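PDB 6AII: beta-agarase from Persicobacter, which probably hydrolyses beta-1,4 linkages of agarose through its GH16 catalytic domain, releasing neoagarobiose. Local coordinates for residues N166-K171 with G201-E206; Y248-P251 with L255-A258. One frame throughout, in Å; residues are numbered along the deposited sequence.

Interaction 1 of 2, residues N166-K171 with G201-E206; sequences NAWFAK and GTWYYE
Lys171 and Tyr205 bring the short helix 167-170 and the strand 203-204 closest, their CA atoms 5.9 Å apart. The carbonyl O of Lys171 abuts CB of Tyr205, and the same oxygen accepts a 2.8 Å hydrogen bond from water 1, which in turn accepts one from the backbone N of Glu206. Trp212 NE1 also hydrogen-bonds to Lys171 O.

The two side chains run alongside each other in the same direction. Lys171, with CG between its backbone N and carbonyl carbon (chi1 74°) and extended beyond, lays CD, CE and NZ along one face of the Tyr205 ring. CE lies over that face, 4.0 Å from the ring centroid, as a CH-pi contact; NZ, farther toward the rim, makes an off-centre cation-pi interaction at 4.3 Å from the centroid. Trp168 crosses Trp203 at about a right angle: its CH2 corner sits over one face of the Trp203 indole, 3.9 Å from CD2, with the six-membered rings inclined at 55°. His174 stacks on Trp203, while the His172 ring meets those of Trp168 and Tyr205.

At the surface, the helix preceding strand 173-181 is thus joined to that strand's antiparallel neighbour, 203-204, by an oblique tryptophan contact, a lysine laid over a tyrosine face and one bridging water; the ammonium charge would probably be partly stabilised by the Tyr205 pi cloud.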
loop_
_atom_site.group_PDB
_atom_site.type_symbol
_atom_site.label_atom_id
_atom_site.label_comp_id
_atom_site.label_asym_id
_atom_site.label_seq_id
_atom_site.Cartn_x
_atom_site.Cartn_y
_atom_site.Cartn_z
ATOM N N ASN A 166 -12.305 -10.695 11.390
ATOM C CA ASN A 166 -11.672 -9.731 10.464
ATOM C C ASN A 166 -12.600 -9.236 9.341
ATOM O O ASN A 166 -12.155 -8.545 8.436
ATOM C CB ASN A 166 -10.445 -10.374 9.805
ATOM C CG ASN A 166 -9.445 -9.344 9.323
ATOM O OD1 ASN A 166 -9.204 -8.366 10.026
ATOM N ND2 ASN A 166 -8.782 -9.618 8.189
ATOM N N ALA A 167 -13.882 -9.562 9.354
ATOM C CA ALA A 167 -14.780 -9.216 8.225
ATOM C C ALA A 167 -14.801 -7.740 7.894
ATOM O O ALA A 167 -14.668 -7.397 6.680
ATOM C CB ALA A 167 -16.175 -9.699 8.531
ATOM N N TRP A 168 -14.933 -6.804 8.850
ATOM C CA TRP A 168 -14.976 -5.374 8.479
ATOM C C TRP A 168 -13.701 -4.975 7.775
ATOM O O TRP A 168 -13.642 -4.217 6.783
ATOM C CB TRP A 168 -15.271 -4.446 9.716
ATOM C CG TRP A 168 -15.328 -2.967 9.384
ATOM C CD1 TRP A 168 -16.490 -2.264 9.231
ATOM C CD2 TRP A 168 -14.272 -2.018 9.147
ATOM N NE1 TRP A 168 -16.211 -0.970 8.913
ATOM C CE2 TRP A 168 -14.878 -0.767 8.853
ATOM C CE3 TRP A 168 -12.878 -2.041 9.133
ATOM C CZ2 TRP A 168 -14.158 0.386 8.568
ATOM C CZ3 TRP A 168 -12.156 -0.913 8.841
ATOM C CH2 TRP A 168 -12.789 0.303 8.529
ATOM N N PHE A 169 -12.546 -5.400 8.307
ATOM C CA PHE A 169 -11.311 -5.002 7.837
ATOM C C PHE A 169 -11.089 -5.608 6.452
ATOM O O PHE A 169 -10.646 -4.889 5.590
ATOM C CB PHE A 169 -10.188 -5.356 8.804
ATOM C CG PHE A 169 -10.391 -4.655 10.129
ATOM C CD1 PHE A 169 -9.940 -3.366 10.315
ATOM C CD2 PHE A 169 -11.084 -5.289 11.131
ATOM C CE1 PHE A 169 -10.182 -2.723 11.524
ATOM C CE2 PHE A 169 -11.359 -4.616 12.309
ATOM C CZ PHE A 169 -10.911 -3.352 12.482
ATOM N N ALA A 170 -11.453 -6.867 6.247
ATOM C CA ALA A 170 -11.040 -7.550 5.017
ATOM C C ALA A 170 -11.765 -6.932 3.823
ATOM O O ALA A 170 -11.275 -7.065 2.701
ATOM C CB ALA A 170 -11.351 -9.043 5.116
ATOM N N LYS A 171 -12.923 -6.341 3.988
ATOM C CA LYS A 171 -13.658 -5.938 2.819
ATOM C C LYS A 171 -13.161 -4.607 2.234
ATOM O O LYS A 171 -13.533 -4.243 1.118
ATOM C CB LYS A 171 -15.145 -5.870 3.108
ATOM C CG LYS A 171 -15.587 -4.694 3.947
ATOM C CD LYS A 171 -17.068 -4.853 4.336
ATOM C CE LYS A 171 -17.572 -3.717 5.182
ATOM N NZ LYS A 171 -19.034 -3.949 5.414
ATOM N N GLY A 201 -15.314 8.596 2.520
ATOM C CA GLY A 201 -15.131 7.587 1.493
ATOM C C GLY A 201 -13.731 6.980 1.487
ATOM O O GLY A 201 -13.469 6.111 0.651
ATOM N N THR A 202 -12.846 7.334 2.423
ATOM C CA THR A 202 -11.453 6.881 2.363
ATOM C C THR A 202 -11.353 5.356 2.569
ATOM O O THR A 202 -10.320 4.759 2.197
ATOM C CB THR A 202 -10.544 7.587 3.381
ATOM O OG1 THR A 202 -11.053 7.294 4.691
ATOM C CG2 THR A 202 -10.436 9.078 3.117
ATOM N N TRP A 203 -12.311 4.679 3.185
ATOM C CA TRP A 203 -12.215 3.249 3.330
ATOM C C TRP A 203 -13.156 2.627 2.276
ATOM O O TRP A 203 -14.385 2.539 2.423
ATOM C CB TRP A 203 -12.617 2.819 4.731
ATOM C CG TRP A 203 -11.578 3.129 5.774
ATOM C CD1 TRP A 203 -11.414 4.274 6.513
ATOM C CD2 TRP A 203 -10.478 2.290 6.115
ATOM N NE1 TRP A 203 -10.315 4.177 7.313
ATOM C CE2 TRP A 203 -9.719 2.960 7.099
ATOM C CE3 TRP A 203 -10.046 1.039 5.659
ATOM C CZ2 TRP A 203 -8.572 2.414 7.623
ATOM C CZ3 TRP A 203 -8.891 0.499 6.180
ATOM C CH2 TRP A 203 -8.185 1.174 7.182
ATOM N N TYR A 204 -12.549 2.382 1.139
ATOM C CA TYR A 204 -13.298 1.866 -0.050
ATOM C C TYR A 204 -13.768 0.441 0.192
ATOM O O TYR A 204 -13.023 -0.442 0.650
ATOM C CB TYR A 204 -12.368 1.854 -1.270
ATOM C CG TYR A 204 -13.044 1.366 -2.531
ATOM C CD1 TYR A 204 -13.778 2.244 -3.262
ATOM C CD2 TYR A 204 -13.017 0.029 -2.868
ATOM C CE1 TYR A 204 -14.473 1.831 -4.392
ATOM C CE2 TYR A 204 -13.657 -0.401 -4.022
ATOM C CZ TYR A 204 -14.378 0.515 -4.759
ATOM O OH TYR A 204 -15.125 0.105 -5.834
ATOM N N TYR A 205 -15.034 0.165 -0.184
ATOM C CA TYR A 205 -15.516 -1.233 -0.236
ATOM C C TYR A 205 -16.698 -1.272 -1.221
ATOM O O TYR A 205 -17.131 -0.242 -1.686
ATOM C CB TYR A 205 -15.862 -1.866 1.124
ATOM C CG TYR A 205 -17.142 -1.370 1.750
ATOM C CD1 TYR A 205 -17.190 -0.143 2.392
ATOM C CD2 TYR A 205 -18.272 -2.172 1.707
ATOM C CE1 TYR A 205 -18.374 0.324 2.963
ATOM C CE2 TYR A 205 -19.444 -1.738 2.324
ATOM C CZ TYR A 205 -19.462 -0.530 2.986
ATOM O OH TYR A 205 -20.612 -0.021 3.572
ATOM N N GLU A 206 -17.075 -2.475 -1.597
ATOM C CA GLU A 206 -18.180 -2.734 -2.540
ATOM C C GLU A 206 -19.154 -3.688 -1.877
ATOM O O GLU A 206 -18.755 -4.753 -1.343
ATOM C CB GLU A 206 -17.625 -3.354 -3.808
ATOM C CG GLU A 206 -16.767 -2.401 -4.575
ATOM C CD GLU A 206 -16.111 -3.057 -5.778
ATOM O OE1 GLU A 206 -16.458 -4.205 -6.074
ATOM O OE2 GLU A 206 -15.246 -2.426 -6.384
HETATM O O HOH W 1 -15.594 -4.817 -0.621
#

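Interaction 2 of 2, residues Y248-P251 with L255-A258; sequences YLDP and LIEA
Tyr248 and Ile256 form an antiparallel hydrogen-bonded pair near the turn of the beta hairpin made by strands 245-249 and 255-259. Tyr248 N donates to Ile256 O and Ile256 N to Tyr248 O, both at 2.9 Å; the second bond is the straighter (N-H...O 171°).

Tyr248 CG sits between the backbone N and the carbonyl carbon (chi1 64°), which swings the ring alongside Ile256. CB of Ile256 lies over one ring face, 3.9 Å from the centroid, in a CH-pi contact. Its CG2, anti to the backbone N, meets the ring 3.6 Å from Tyr248 CE1, while CG1, anti to the carbonyl carbon (chi1 -55°), runs toward Asp250, 4.0 Å from Asp250 CB. Asp250 OD1 accepts hydrogen bonds from Asp252 N and Lys254 N, the bond to Asp252 N making an Asx turn.

On the other face of the sheet, Leu249 and Leu255 form the neighbouring non-hydrogen-bonded pair. Leu249 CD2 reaches back to Leu255, 4.2 Å from CB, and both side chains touch Trp237.

The hairpin end therefore combines two backbone bonds with apolar side-chain contacts on both faces, while the Asp250 carboxylate ties down the turn through main-chain N-H groups.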
loop_
_atom_site.group_PDB
_atom_site.type_symbol
_atom_site.label_atom_id
_atom_site.label_comp_id
_atom_site.label_asym_id
_atom_site.label_seq_id
_atom_site.Cartn_x
_atom_site.Cartn_y
_atom_site.Cartn_z
ATOM N N TYR A 248 -16.009 10.275 -5.401
ATOM C CA TYR A 248 -15.673 8.834 -5.232
ATOM C C TYR A 248 -16.900 7.993 -5.510
ATOM O O TYR A 248 -18.029 8.485 -5.452
ATOM C CB TYR A 248 -15.163 8.534 -3.818
ATOM C CG TYR A 248 -16.130 8.744 -2.684
ATOM C CD1 TYR A 248 -16.299 10.002 -2.159
ATOM C CD2 TYR A 248 -16.820 7.683 -2.100
ATOM C CE1 TYR A 248 -17.133 10.230 -1.071
ATOM C CE2 TYR A 248 -17.687 7.902 -1.038
ATOM C CZ TYR A 248 -17.843 9.189 -0.534
ATOM O OH TYR A 248 -18.694 9.387 0.542
ATOM N N LEU A 249 -16.674 6.713 -5.822
ATOM C CA LEU A 249 -17.798 5.728 -5.912
ATOM C C LEU A 249 -18.029 5.058 -4.565
ATOM O O LEU A 249 -17.063 4.537 -3.968
ATOM C CB LEU A 249 -17.434 4.653 -6.951
ATOM C CG LEU A 249 -17.297 5.174 -8.364
ATOM C CD1 LEU A 249 -17.059 4.011 -9.340
ATOM C CD2 LEU A 249 -18.534 5.970 -8.787
ATOM N N ASP A 250 -19.272 5.157 -4.075
ATOM C CA ASP A 250 -19.611 4.582 -2.793
ATOM C C ASP A 250 -19.835 3.077 -2.953
ATOM O O ASP A 250 -19.651 2.525 -4.015
ATOM C CB ASP A 250 -20.728 5.414 -2.169
ATOM C CG ASP A 250 -22.141 5.012 -2.536
ATOM O OD1 ASP A 250 -22.299 4.073 -3.335
ATOM O OD2 ASP A 250 -23.069 5.636 -1.936
ATOM N N PRO A 251 -20.127 2.421 -1.871
ATOM C CA PRO A 251 -20.182 0.962 -1.860
ATOM C C PRO A 251 -21.349 0.392 -2.650
ATOM O O PRO A 251 -21.318 -0.765 -3.003
ATOM C CB PRO A 251 -20.358 0.537 -0.423
ATOM C CG PRO A 251 -19.826 1.690 0.351
ATOM C CD PRO A 251 -20.081 2.919 -0.485
ATOM N N LEU A 255 -22.013 7.687 -7.477
ATOM C CA LEU A 255 -21.023 8.750 -7.519
ATOM C C LEU A 255 -21.349 9.814 -6.477
ATOM O O LEU A 255 -22.452 10.382 -6.507
ATOM C CB LEU A 255 -20.969 9.342 -8.924
ATOM C CG LEU A 255 -20.138 10.616 -9.053
ATOM C CD1 LEU A 255 -18.663 10.310 -8.801
ATOM C CD2 LEU A 255 -20.302 11.242 -10.442
ATOM N N ILE A 256 -20.411 10.094 -5.593
ATOM C CA ILE A 256 -20.540 11.089 -4.589
ATOM C C ILE A 256 -19.579 12.204 -4.961
ATOM O O ILE A 256 -18.398 11.940 -5.104
ATOM C CB ILE A 256 -20.203 10.548 -3.201
ATOM C CG1 ILE A 256 -21.033 9.304 -2.844
ATOM C CG2 ILE A 256 -20.281 11.628 -2.130
ATOM C CD1 ILE A 256 -22.494 9.502 -2.813
ATOM N N GLU A 257 -20.118 13.446 -5.104
ATOM C CA GLU A 257 -19.253 14.604 -5.378
ATOM C C GLU A 257 -19.366 15.604 -4.237
ATOM O O GLU A 257 -20.472 15.918 -3.839
ATOM C CB GLU A 257 -19.712 15.288 -6.651
ATOM C CG GLU A 257 -19.477 14.442 -7.878
ATOM C CD GLU A 257 -19.975 15.055 -9.182
ATOM O OE1 GLU A 257 -21.192 15.241 -9.323
ATOM O OE2 GLU A 257 -19.170 15.270 -10.045
ATOM N N ALA A 258 -18.241 15.985 -3.660
ATOM C CA ALA A 258 -18.242 16.751 -2.431
ATOM C C ALA A 258 -17.287 17.937 -2.579
ATOM O O ALA A 258 -16.371 17.943 -3.386
ATOM C CB ALA A 258 -17.881 15.871 -1.259
#

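How the interactions relate
From the N terminus the chain reaches helix 167-170 first, runs through strands 173-181 and 189-191, and returns at 201-206, where interaction 1 closes a loop of 29 intervening residues. Interaction 2 follows in series, neither nested nor crossed: three residues separate 248-251 from 255-258, within the connection of a beta hairpin. The two belong to different sheets. Strand 203-204 borders 173-181 in the mixed sheet, whereas 245-249 and 255-259 lie in the antiparallel sheet of the GH16 beta-sandwich. Their centres are about 15 Å apart, yet they touch: Tyr205 CE1 packs 3.3 Å from Pro251 CG, and Gly201 CA lies against the Tyr248 ring, joining the two sheets.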